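Local coordinates for protein probable oxidoreductase (PDB 4EYE) that probably works as an oxidoreductase of the quinone oxidoreductase branch of the medium-chain dehydrogenase/reductase superfamily, its physiological substrate not established, at residues H145-A150 / G170-A175; I188-R193 / K217-A222; N192-T197 / P210-W215; F199-S202 / I207-P210. All blocks are in the same frame, centred on the assembly; numbering follows the deposited sequence.

Contact 1: residues H145-A150 / G170-A175; sequences HTMYFA and GGIGTA
Met147 and Ile172 meet with their side chains at roughly a right angle, and this crossing carries the contact between two helices. The methionine is folded: CG lies beside the backbone N (chi1 -72°), and further bends at chi2 and chi3 curl the chain so that SD rests against the Ile172 branch methyl CG2 at 3.9 Å. The same CG passes over the backbone of the other helix, 3.8 Å from Ile172 O, and sits 4.2 Å from Ala175 CB, so one methylene touches two successive turns. At the edge, Thr146 adds only a light touch, its methyl CG2 lying 4.3 Å from Ile172 CD1, while its hydroxyl bonds back to Ala142 O, just ahead of helix 143-154. The partner helix starts in a glycine-rich loop with Gly170 at the N-cap. Gly170 O is gripped from opposite faces of its plane by two atoms of one residue, Thr174 OG1 at 2.8 Å and Thr174 N at 3.0 Å. Such a loop after the first strand of a Rossmann domain is the usual place for a dinucleotide cofactor. The segment axes cross at -53°, 9.4 Å apart. Helix 143-154 is thus laid against helix 171-182 on one flank, while His145 packs on helix 293-306 and Phe149 brings its ring to Trp283 and Phe286 of helix 283-289.

Contact 2: residues I188-R193 / K217-A222; sequences IAVVNR and KAVREA
Val219 presents its CG2 methyl to the strand, where Ile188 and Val190, two residues apart and therefore on the same face, form a shallow dip to receive it. The fit is not symmetrical: Val219 CG2 is 4.2 Å from Val190 CG2 and 4.4 Å from Ile188 CG2, so the methyl leans slightly to the valine side. A second bump runs the other way. Ile188 stretches out through its CG1 arm (chi2 164°) until CD1 comes to 4.2 Å from Ala222 CB, and the small alanine, one turn beyond Val219, gives that long arm its seat. The same Ile188 CD1 lies 4.4 Å from Val219 O, at the helix backbone. Leu164 and Leu209, on the strands at either side of 186-191, press on Val219 as well and complete the hollow. The helix runs nearly antiparallel to the strand, at 163° and with the axes 10.3 Å apart, as expected of a Rossmann sheet. Helix 215-222 lies on the crossover from edge strand 207-210 to strand 228-233, while Ala189 faces the opposite layer. Methyl groups do almost all of the touching, and no hydrogen bond joins the two segments. What holds helix to sheet here is therefore the burial of aliphatic surface in loose van der Waals contact, with no directional polar bond between the segments.

Contact 3: residues N192-T197 / P210-W215; sequences NRTAAT and PLEEGW
Asn192 and Leu211 make the close half of this contact, and they do it with carbon. The Asn192 CB methylene lies 3.7 Å from Leu211 CD2 and 4.1 Å from Leu211 CB, while the amide, turned in between the backbone N and carbonyl carbon (chi1 54°), takes no part in the touching. Leu211 divides its branches. With CG anti to the backbone N (chi1 -178°), CD2 meets the asparagine and CD1 lies 3.2 Å above the Trp215 ring plane, offset toward the rim. Leu211 is the centre of an inverse gamma turn whose Glu212 N to Pro210 O bond is weak, and its own N is bonded to Val191 O. These two loops leave the C-terminal ends of neighbouring parallel strands, 186-191 and 207-210, the edge of a Rossmann sheet on which dinucleotide cofactors usually lie; in relatives the loop after the second strand commonly meets the adenosine ribose. Beyond the leucine the packing thins toward solvent. Thr194 extends its CG2 methyl to Pro210 CB at 4.0 Å, and the same methyl is 4.3 Å from Glu212 OE2, a mere graze by an exposed carboxylate. The loop holding this threonine is bonded within itself: Thr194 O accepts from Thr197 OG1 at 2.8 Å and from Thr197 N at 3.2 Å. On the other loop, Glu212 to Trp215 form a type II turn, with Gly214, at positive phi (82°), in the N-cap position of helix 215-222.

Contact 4: residues F199-S202 / I207-P210; sequences FVKS and IVLP
Val208 turns its CG2 methyl onto the helix, where Val200 and Lys201 receive it. The pairing closes a beta-alpha-beta crossover of the Rossmann fold: strand 186-191, helix 197-203, then strand 207-210 parallel to the first and at the border of the six-stranded sheet. Apolar packing does most of the work. Val200 CG1 comes to 3.7 Å from Val208 CG2, the two valines lying aslant of one another, and Val200, a buried residue, also touches Ala189 and Val191 of strand 186-191 and Ile177 of helix 171-182. The Val208 methyl owes its position to a first torsion that sets CG2 anti to the carbonyl carbon, and it fits close to the helix backbone, 3.9 Å from Lys201 N. Lys201 contributes its aliphatic chain next. After an anti start it bends at chi2 (66°), which carries CD past the valine at 4.1 Å from Val208 CG2. No hydrogen bond crosses between the segments. Lys201 NZ stands 4.1 Å from Ile207 N without bonding to it, and its hydrogen bond goes to Ala205 O in the short connection before the strand. The ammonium group therefore ties the helix side chain to the turn that leads into the strand. Ile207 points its CB away from the helix, toward the other layer. Inside the helix, Ser202 OG folds back onto Phe199 O at 2.6 Å, with a C=O...donor angle of 127° and the hydroxyl tilted 16° from the carbonyl plane.

All four contacts belong to the Rossmann-type domain with its six-stranded parallel sheet. Contact 1 closes first along the chain, at helices 143-154 and 171-182; contacts 2 and 3 then start from strand 186-191 and the loop after it, and contact 4 is nested inside the span closed by contact 2. Contacts 2, 3 and 4 cluster, their centres 8 to 9 Å apart, around neighbouring strands 186-191 and 207-210: contact 4 on one face, contact 2 on the other, contact 3 at the C-terminal ends. Contact 1 lies 16 to 20 Å from them, nearer the chain's centre, touching contact 4 through Thr174 and Phe199, and contacts 2 and 3 through Gly170 and Arg193. Three thus lie at the sheet's 207-210 border in a probably dinucleotide-binding domain.

Contact 1: residues H145-A150 / G170-A175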
loop_
_atom_site.group_PDB
_atom_site.type_symbol
_atom_site.label_atom_id
_atom_site.label_comp_id
_atom_site.label_asym_id
_atom_site.label_seq_id
_atom_site.Cartn_x
_atom_site.Cartn_y
_atom_site.Cartn_z
ATOM N N HIS A 145 2.945 -4.746 -3.288
ATOM C CA HIS A 145 2.715 -6.180 -3.327
ATOM C C HIS A 145 1.271 -6.479 -3.571
ATOM O O HIS A 145 0.965 -7.397 -4.302
ATOM C CB HIS A 145 3.162 -6.885 -2.020
ATOM C CG HIS A 145 4.617 -7.094 -1.939
ATOM N ND1 HIS A 145 5.201 -8.251 -2.293
ATOM C CD2 HIS A 145 5.652 -6.227 -1.569
ATOM C CE1 HIS A 145 6.515 -8.119 -2.167
ATOM N NE2 HIS A 145 6.783 -6.891 -1.726
ATOM N N THR A 146 0.368 -5.691 -2.976
ATOM C CA THR A 146 -1.055 -5.836 -3.227
ATOM C C THR A 146 -1.398 -5.666 -4.717
ATOM O O THR A 146 -2.114 -6.483 -5.289
ATOM C CB THR A 146 -1.881 -4.832 -2.404
ATOM O OG1 THR A 146 -1.648 -5.061 -1.024
ATOM C CG2 THR A 146 -3.369 -4.973 -2.685
ATOM N N MET A 147 -0.866 -4.612 -5.316
ATOM C CA MET A 147 -1.156 -4.291 -6.700
ATOM C C MET A 147 -0.427 -5.202 -7.691
ATOM O O MET A 147 -1.016 -5.541 -8.707
ATOM C CB MET A 147 -0.983 -2.791 -7.007
ATOM C CG MET A 147 -2.082 -1.876 -6.403
ATOM S SD MET A 147 -3.793 -2.438 -6.761
ATOM C CE MET A 147 -3.732 -2.648 -8.542
ATOM N N TYR A 148 0.770 -5.699 -7.355
ATOM C CA TYR A 148 1.433 -6.717 -8.194
ATOM C C TYR A 148 0.553 -7.974 -8.248
ATOM O O TYR A 148 0.243 -8.480 -9.328
ATOM C CB TYR A 148 2.830 -7.095 -7.709
ATOM C CG TYR A 148 3.599 -7.853 -8.765
ATOM C CD1 TYR A 148 4.437 -7.178 -9.649
ATOM C CD2 TYR A 148 3.456 -9.211 -8.910
ATOM C CE1 TYR A 148 5.116 -7.838 -10.653
ATOM C CE2 TYR A 148 4.122 -9.895 -9.920
ATOM C CZ TYR A 148 4.977 -9.181 -10.773
ATOM O OH TYR A 148 5.639 -9.841 -11.757
ATOM N N PHE A 149 0.192 -8.474 -7.079
ATOM C CA PHE A 149 -0.764 -9.564 -6.954
ATOM C C PHE A 149 -2.076 -9.320 -7.704
ATOM O O PHE A 149 -2.513 -10.180 -8.448
ATOM C CB PHE A 149 -1.049 -9.781 -5.474
ATOM C CG PHE A 149 -2.227 -10.667 -5.188
ATOM C CD1 PHE A 149 -2.172 -12.046 -5.448
ATOM C CD2 PHE A 149 -3.346 -10.153 -4.576
ATOM C CE1 PHE A 149 -3.234 -12.872 -5.118
ATOM C CE2 PHE A 149 -4.431 -10.984 -4.253
ATOM C CZ PHE A 149 -4.367 -12.336 -4.516
ATOM N N ALA A 150 -2.689 -8.151 -7.510
ATOM C CA ALA A 150 -3.945 -7.815 -8.194
ATOM C C ALA A 150 -3.810 -7.921 -9.696
ATOM O O ALA A 150 -4.695 -8.457 -10.389
ATOM C CB ALA A 150 -4.417 -6.373 -7.850
ATOM N N GLY A 170 -4.059 8.244 -4.015
ATOM C CA GLY A 170 -3.862 7.598 -2.745
ATOM C C GLY A 170 -2.740 6.553 -2.863
ATOM O O GLY A 170 -2.106 6.426 -3.905
ATOM N N GLY A 171 -2.483 5.831 -1.773
ATOM C CA GLY A 171 -1.352 4.880 -1.735
ATOM C C GLY A 171 -1.523 3.760 -2.747
ATOM O O GLY A 171 -0.670 3.494 -3.574
ATOM N N ILE A 172 -2.691 3.142 -2.707
ATOM C CA ILE A 172 -2.988 2.054 -3.585
ATOM C C ILE A 172 -3.058 2.509 -5.030
ATOM O O ILE A 172 -2.466 1.905 -5.897
ATOM C CB ILE A 172 -4.294 1.369 -3.169
ATOM C CG1 ILE A 172 -4.065 0.647 -1.857
ATOM C CG2 ILE A 172 -4.682 0.378 -4.274
ATOM C CD1 ILE A 172 -3.341 -0.690 -2.086
ATOM N N GLY A 173 -3.744 3.624 -5.265
ATOM C CA GLY A 173 -3.834 4.195 -6.596
ATOM C C GLY A 173 -2.489 4.464 -7.245
ATOM O O GLY A 173 -2.302 4.160 -8.407
ATOM N N THR A 174 -1.552 5.054 -6.485
ATOM C CA THR A 174 -0.227 5.354 -6.981
ATOM C C THR A 174 0.557 4.104 -7.399
ATOM O O THR A 174 1.120 4.062 -8.512
ATOM C CB THR A 174 0.581 6.123 -5.900
ATOM O OG1 THR A 174 -0.129 7.339 -5.621
ATOM C CG2 THR A 174 1.984 6.448 -6.378
ATOM N N ALA A 175 0.538 3.085 -6.528
ATOM C CA ALA A 175 1.095 1.796 -6.877
ATOM C C ALA A 175 0.396 1.207 -8.113
ATOM O O ALA A 175 1.025 0.617 -8.990
ATOM C CB ALA A 175 1.024 0.824 -5.682
#

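Contact 2: residues I188-R193 / K217-A222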
loop_
_atom_site.group_PDB
_atom_site.type_symbol
_atom_site.label_atom_id
_atom_site.label_comp_id
_atom_site.label_asym_id
_atom_site.label_seq_id
_atom_site.Cartn_x
_atom_site.Cartn_y
_atom_site.Cartn_z
ATOM N N ILE A 188 -5.584 5.405 -17.415
ATOM C CA ILE A 188 -6.450 6.552 -17.208
ATOM C C ILE A 188 -6.684 6.611 -15.704
ATOM O O ILE A 188 -7.073 5.597 -15.118
ATOM C CB ILE A 188 -7.802 6.391 -17.945
ATOM C CG1 ILE A 188 -7.591 6.341 -19.462
ATOM C CG2 ILE A 188 -8.709 7.593 -17.679
ATOM C CD1 ILE A 188 -8.786 5.800 -20.233
ATOM N N ALA A 189 -6.425 7.765 -15.097
ATOM C CA ALA A 189 -6.604 7.958 -13.678
ATOM C C ALA A 189 -7.736 8.933 -13.413
ATOM O O ALA A 189 -7.832 9.980 -14.090
ATOM C CB ALA A 189 -5.319 8.493 -13.085
ATOM N N VAL A 190 -8.590 8.602 -12.450
ATOM C CA VAL A 190 -9.615 9.538 -11.967
ATOM C C VAL A 190 -9.252 9.967 -10.555
ATOM O O VAL A 190 -8.872 9.122 -9.737
ATOM C CB VAL A 190 -11.005 8.915 -11.972
ATOM C CG1 VAL A 190 -12.035 9.909 -11.417
ATOM C CG2 VAL A 190 -11.382 8.549 -13.408
ATOM N N VAL A 191 -9.287 11.272 -10.305
ATOM C CA VAL A 191 -8.979 11.812 -8.988
ATOM C C VAL A 191 -10.218 12.442 -8.352
ATOM O O VAL A 191 -10.870 13.278 -8.963
ATOM C CB VAL A 191 -7.849 12.865 -9.032
ATOM C CG1 VAL A 191 -6.512 12.222 -9.445
ATOM C CG2 VAL A 191 -8.212 14.059 -9.920
ATOM N N ASN A 192 -10.551 12.064 -7.125
ATOM C CA ASN A 192 -11.557 12.837 -6.418
ATOM C C ASN A 192 -11.003 14.088 -5.720
ATOM O O ASN A 192 -11.775 14.954 -5.318
ATOM C CB ASN A 192 -12.455 11.987 -5.515
ATOM C CG ASN A 192 -11.701 11.137 -4.544
ATOM O OD1 ASN A 192 -11.230 11.631 -3.514
ATOM N ND2 ASN A 192 -11.633 9.826 -4.825
ATOM N N ARG A 193 -9.681 14.193 -5.597
ATOM C CA ARG A 193 -9.032 15.424 -5.108
ATOM C C ARG A 193 -8.359 16.115 -6.298
ATOM O O ARG A 193 -7.296 15.694 -6.748
ATOM C CB ARG A 193 -7.984 15.085 -4.034
ATOM C CG ARG A 193 -8.567 14.632 -2.687
ATOM C CD ARG A 193 -7.476 14.067 -1.778
ATOM N NE ARG A 193 -6.970 12.750 -2.235
ATOM C CZ ARG A 193 -5.932 12.111 -1.702
ATOM N NH1 ARG A 193 -5.282 12.623 -0.653
ATOM N NH2 ARG A 193 -5.548 10.931 -2.207
ATOM N N LYS A 217 -18.654 8.684 -18.732
ATOM C CA LYS A 217 -18.770 8.924 -20.172
ATOM C C LYS A 217 -17.463 9.475 -20.714
ATOM O O LYS A 217 -17.039 9.092 -21.804
ATOM C CB LYS A 217 -19.973 9.845 -20.520
ATOM N N ALA A 218 -16.800 10.350 -19.967
ATOM C CA ALA A 218 -15.484 10.854 -20.409
ATOM C C ALA A 218 -14.419 9.720 -20.478
ATOM O O ALA A 218 -13.586 9.690 -21.386
ATOM C CB ALA A 218 -15.004 11.960 -19.492
ATOM N N VAL A 219 -14.443 8.790 -19.526
ATOM C CA VAL A 219 -13.519 7.650 -19.585
ATOM C C VAL A 219 -13.758 6.894 -20.889
ATOM O O VAL A 219 -12.822 6.618 -21.635
ATOM C CB VAL A 219 -13.635 6.712 -18.356
ATOM C CG1 VAL A 219 -12.873 5.404 -18.574
ATOM C CG2 VAL A 219 -13.098 7.420 -17.128
ATOM N N ARG A 220 -15.017 6.570 -21.161
ATOM C CA ARG A 220 -15.360 5.897 -22.408
ATOM C C ARG A 220 -14.856 6.624 -23.646
ATOM O O ARG A 220 -14.298 6.002 -24.553
ATOM C CB ARG A 220 -16.862 5.752 -22.540
ATOM C CG ARG A 220 -17.429 4.553 -21.826
ATOM C CD ARG A 220 -18.459 3.860 -22.712
ATOM N NE ARG A 220 -18.627 2.541 -22.161
ATOM C CZ ARG A 220 -18.177 1.407 -22.678
ATOM N NH1 ARG A 220 -17.579 1.344 -23.869
ATOM N NH2 ARG A 220 -18.364 0.305 -21.974
ATOM N N GLU A 221 -15.075 7.934 -23.688
ATOM C CA GLU A 221 -14.693 8.733 -24.858
ATOM C C GLU A 221 -13.174 8.737 -25.042
ATOM O O GLU A 221 -12.687 8.672 -26.163
ATOM C CB GLU A 221 -15.237 10.179 -24.754
ATOM C CG GLU A 221 -15.951 10.651 -26.020
ATOM C CD GLU A 221 -17.276 11.328 -25.718
ATOM O OE1 GLU A 221 -18.304 10.854 -26.240
ATOM O OE2 GLU A 221 -17.301 12.308 -24.941
ATOM N N ALA A 222 -12.441 8.791 -23.929
ATOM C CA ALA A 222 -10.982 8.693 -23.957
ATOM C C ALA A 222 -10.478 7.354 -24.541
ATOM O O ALA A 222 -9.341 7.284 -25.004
ATOM C CB ALA A 222 -10.387 8.944 -22.571
#

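Contact 3: residues N192-T197 / P210-W215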
loop_
_atom_site.group_PDB
_atom_site.type_symbol
_atom_site.label_atom_id
_atom_site.label_comp_id
_atom_site.label_asym_id
_atom_site.label_seq_id
_atom_site.Cartn_x
_atom_site.Cartn_y
_atom_site.Cartn_z
ATOM N N ASN A 192 -10.551 12.064 -7.125
ATOM C CA ASN A 192 -11.557 12.837 -6.418
ATOM C C ASN A 192 -11.003 14.088 -5.720
ATOM O O ASN A 192 -11.775 14.954 -5.318
ATOM C CB ASN A 192 -12.455 11.987 -5.515
ATOM C CG ASN A 192 -11.701 11.137 -4.544
ATOM O OD1 ASN A 192 -11.230 11.631 -3.514
ATOM N ND2 ASN A 192 -11.633 9.826 -4.825
ATOM N N ARG A 193 -9.681 14.193 -5.597
ATOM C CA ARG A 193 -9.032 15.424 -5.108
ATOM C C ARG A 193 -8.359 16.115 -6.298
ATOM O O ARG A 193 -7.296 15.694 -6.748
ATOM C CB ARG A 193 -7.984 15.085 -4.034
ATOM C CG ARG A 193 -8.567 14.632 -2.687
ATOM C CD ARG A 193 -7.476 14.067 -1.778
ATOM N NE ARG A 193 -6.970 12.750 -2.235
ATOM C CZ ARG A 193 -5.932 12.111 -1.702
ATOM N NH1 ARG A 193 -5.282 12.623 -0.653
ATOM N NH2 ARG A 193 -5.548 10.931 -2.207
ATOM N N THR A 194 -8.993 17.151 -6.844
ATOM C CA THR A 194 -8.520 17.739 -8.103
ATOM C C THR A 194 -7.160 18.447 -7.942
ATOM O O THR A 194 -6.423 18.587 -8.907
ATOM C CB THR A 194 -9.566 18.673 -8.740
ATOM O OG1 THR A 194 -9.794 19.785 -7.870
ATOM C CG2 THR A 194 -10.898 17.923 -8.993
ATOM N N ALA A 195 -6.822 18.867 -6.728
ATOM C CA ALA A 195 -5.483 19.387 -6.436
ATOM C C ALA A 195 -4.352 18.331 -6.647
ATOM O O ALA A 195 -3.173 18.694 -6.685
ATOM C CB ALA A 195 -5.437 19.949 -5.009
ATOM N N ALA A 196 -4.704 17.052 -6.804
ATOM C CA ALA A 196 -3.696 15.976 -7.023
ATOM C C ALA A 196 -3.465 15.669 -8.486
ATOM O O ALA A 196 -2.721 14.733 -8.817
ATOM C CB ALA A 196 -4.130 14.685 -6.307
ATOM N N THR A 197 -4.121 16.424 -9.367
ATOM C CA THR A 197 -4.056 16.170 -10.800
ATOM C C THR A 197 -2.619 16.125 -11.340
ATOM O O THR A 197 -2.270 15.196 -12.061
ATOM C CB THR A 197 -4.890 17.222 -11.599
ATOM O OG1 THR A 197 -6.260 17.088 -11.221
ATOM C CG2 THR A 197 -4.774 16.982 -13.101
ATOM N N PRO A 210 -11.108 14.371 -13.649
ATOM C CA PRO A 210 -11.666 14.646 -12.340
ATOM C C PRO A 210 -12.934 13.820 -12.101
ATOM O O PRO A 210 -13.639 13.486 -13.039
ATOM C CB PRO A 210 -11.966 16.143 -12.396
ATOM C CG PRO A 210 -12.245 16.413 -13.835
ATOM C CD PRO A 210 -11.423 15.430 -14.623
ATOM N N LEU A 211 -13.197 13.458 -10.857
ATOM C CA LEU A 211 -14.408 12.723 -10.532
ATOM C C LEU A 211 -15.524 13.736 -10.379
ATOM O O LEU A 211 -15.710 14.283 -9.306
ATOM C CB LEU A 211 -14.243 11.925 -9.235
ATOM C CG LEU A 211 -15.466 11.082 -8.826
ATOM C CD1 LEU A 211 -15.531 9.783 -9.631
ATOM C CD2 LEU A 211 -15.454 10.794 -7.318
ATOM N N GLU A 212 -16.202 14.022 -11.484
ATOM C CA GLU A 212 -17.328 14.965 -11.531
ATOM C C GLU A 212 -18.430 14.342 -12.368
ATOM O O GLU A 212 -18.201 13.317 -12.985
ATOM C CB GLU A 212 -16.891 16.276 -12.195
ATOM C CG GLU A 212 -16.051 17.160 -11.275
ATOM C CD GLU A 212 -15.206 18.181 -12.016
ATOM O OE1 GLU A 212 -15.371 18.301 -13.240
ATOM O OE2 GLU A 212 -14.365 18.836 -11.355
ATOM N N GLU A 213 -19.596 14.992 -12.439
ATOM C CA GLU A 213 -20.707 14.499 -13.258
ATOM C C GLU A 213 -20.210 14.172 -14.656
ATOM O O GLU A 213 -19.466 14.949 -15.262
ATOM C CB GLU A 213 -21.864 15.527 -13.328
ATOM N N GLY A 214 -20.608 13.010 -15.155
ATOM C CA GLY A 214 -20.265 12.563 -16.508
ATOM C C GLY A 214 -18.877 11.926 -16.681
ATOM O O GLY A 214 -18.462 11.646 -17.804
ATOM N N TRP A 215 -18.150 11.700 -15.598
ATOM C CA TRP A 215 -16.761 11.169 -15.727
ATOM C C TRP A 215 -16.729 9.818 -16.408
ATOM O O TRP A 215 -15.814 9.540 -17.187
ATOM C CB TRP A 215 -16.057 11.134 -14.376
ATOM C CG TRP A 215 -16.596 10.107 -13.424
ATOM C CD1 TRP A 215 -17.591 10.256 -12.475
ATOM C CD2 TRP A 215 -16.171 8.703 -13.304
ATOM N NE1 TRP A 215 -17.806 9.074 -11.804
ATOM C CE2 TRP A 215 -16.974 8.117 -12.247
ATOM C CE3 TRP A 215 -15.247 7.916 -13.952
ATOM C CZ2 TRP A 215 -16.832 6.785 -11.869
ATOM C CZ3 TRP A 215 -15.107 6.583 -13.563
ATOM C CH2 TRP A 215 -15.888 6.028 -12.565
#

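Contact 4: residues F199-S202 / I207-P210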
loop_
_atom_site.group_PDB
_atom_site.type_symbol
_atom_site.label_atom_id
_atom_site.label_comp_id
_atom_site.label_asym_id
_atom_site.label_seq_id
_atom_site.Cartn_x
_atom_site.Cartn_y
_atom_site.Cartn_z
ATOM N N PHE A 199 0.217 15.748 -9.610
ATOM C CA PHE A 199 0.900 14.651 -8.939
ATOM C C PHE A 199 0.656 13.363 -9.688
ATOM O O PHE A 199 1.582 12.646 -10.035
ATOM C CB PHE A 199 0.427 14.498 -7.507
ATOM C CG PHE A 199 0.964 13.244 -6.838
ATOM C CD1 PHE A 199 2.250 13.216 -6.353
ATOM C CD2 PHE A 199 0.192 12.100 -6.760
ATOM C CE1 PHE A 199 2.752 12.047 -5.745
ATOM C CE2 PHE A 199 0.689 10.941 -6.169
ATOM C CZ PHE A 199 1.972 10.916 -5.680
ATOM N N VAL A 200 -0.610 13.073 -9.939
ATOM C CA VAL A 200 -0.998 11.849 -10.631
ATOM C C VAL A 200 -0.410 11.769 -12.020
ATOM O O VAL A 200 0.118 10.710 -12.424
ATOM C CB VAL A 200 -2.541 11.670 -10.600
ATOM C CG1 VAL A 200 -2.995 10.662 -11.632
ATOM C CG2 VAL A 200 -2.948 11.249 -9.187
ATOM N N LYS A 201 -0.466 12.891 -12.759
ATOM C CA LYS A 201 0.221 12.948 -14.045
ATOM C C LYS A 201 1.713 12.612 -13.876
ATOM O O LYS A 201 2.256 11.826 -14.630
ATOM C CB LYS A 201 0.020 14.339 -14.710
ATOM C CG LYS A 201 0.368 14.353 -16.177
ATOM C CD LYS A 201 -0.556 13.500 -17.057
ATOM C CE LYS A 201 -0.028 13.430 -18.498
ATOM N NZ LYS A 201 -0.749 12.369 -19.283
ATOM N N SER A 202 2.378 13.194 -12.875
ATOM C CA SER A 202 3.809 12.942 -12.690
ATOM C C SER A 202 4.112 11.464 -12.360
ATOM O O SER A 202 5.207 10.974 -12.623
ATOM C CB SER A 202 4.394 13.833 -11.588
ATOM O OG SER A 202 4.059 13.341 -10.281
ATOM N N ILE A 207 -3.802 9.725 -18.954
ATOM C CA ILE A 207 -4.903 10.681 -18.999
ATOM C C ILE A 207 -5.385 10.794 -17.557
ATOM O O ILE A 207 -5.546 9.761 -16.877
ATOM C CB ILE A 207 -6.065 10.175 -19.881
ATOM C CG1 ILE A 207 -5.737 10.316 -21.381
ATOM C CG2 ILE A 207 -7.340 10.948 -19.567
ATOM C CD1 ILE A 207 -5.579 9.006 -22.137
ATOM N N VAL A 208 -5.516 12.028 -17.071
ATOM C CA VAL A 208 -6.105 12.255 -15.771
ATOM C C VAL A 208 -7.455 12.945 -15.942
ATOM O O VAL A 208 -7.592 13.822 -16.764
ATOM C CB VAL A 208 -5.182 13.082 -14.863
ATOM C CG1 VAL A 208 -5.807 13.229 -13.485
ATOM C CG2 VAL A 208 -3.823 12.414 -14.769
ATOM N N LEU A 209 -8.446 12.513 -15.169
ATOM C CA LEU A 209 -9.798 13.045 -15.229
ATOM C C LEU A 209 -10.319 13.288 -13.834
ATOM O O LEU A 209 -10.027 12.504 -12.925
ATOM C CB LEU A 209 -10.737 12.060 -15.928
ATOM C CG LEU A 209 -10.539 11.913 -17.427
ATOM C CD1 LEU A 209 -11.289 10.675 -17.886
ATOM C CD2 LEU A 209 -11.010 13.177 -18.141
ATOM N N PRO A 210 -11.108 14.371 -13.649
ATOM C CA PRO A 210 -11.666 14.646 -12.340
ATOM C C PRO A 210 -12.934 13.820 -12.101
ATOM O O PRO A 210 -13.639 13.486 -13.039
ATOM C CB PRO A 210 -11.966 16.143 -12.396
ATOM C CG PRO A 210 -12.245 16.413 -13.835
ATOM C CD PRO A 210 -11.423 15.430 -14.623
#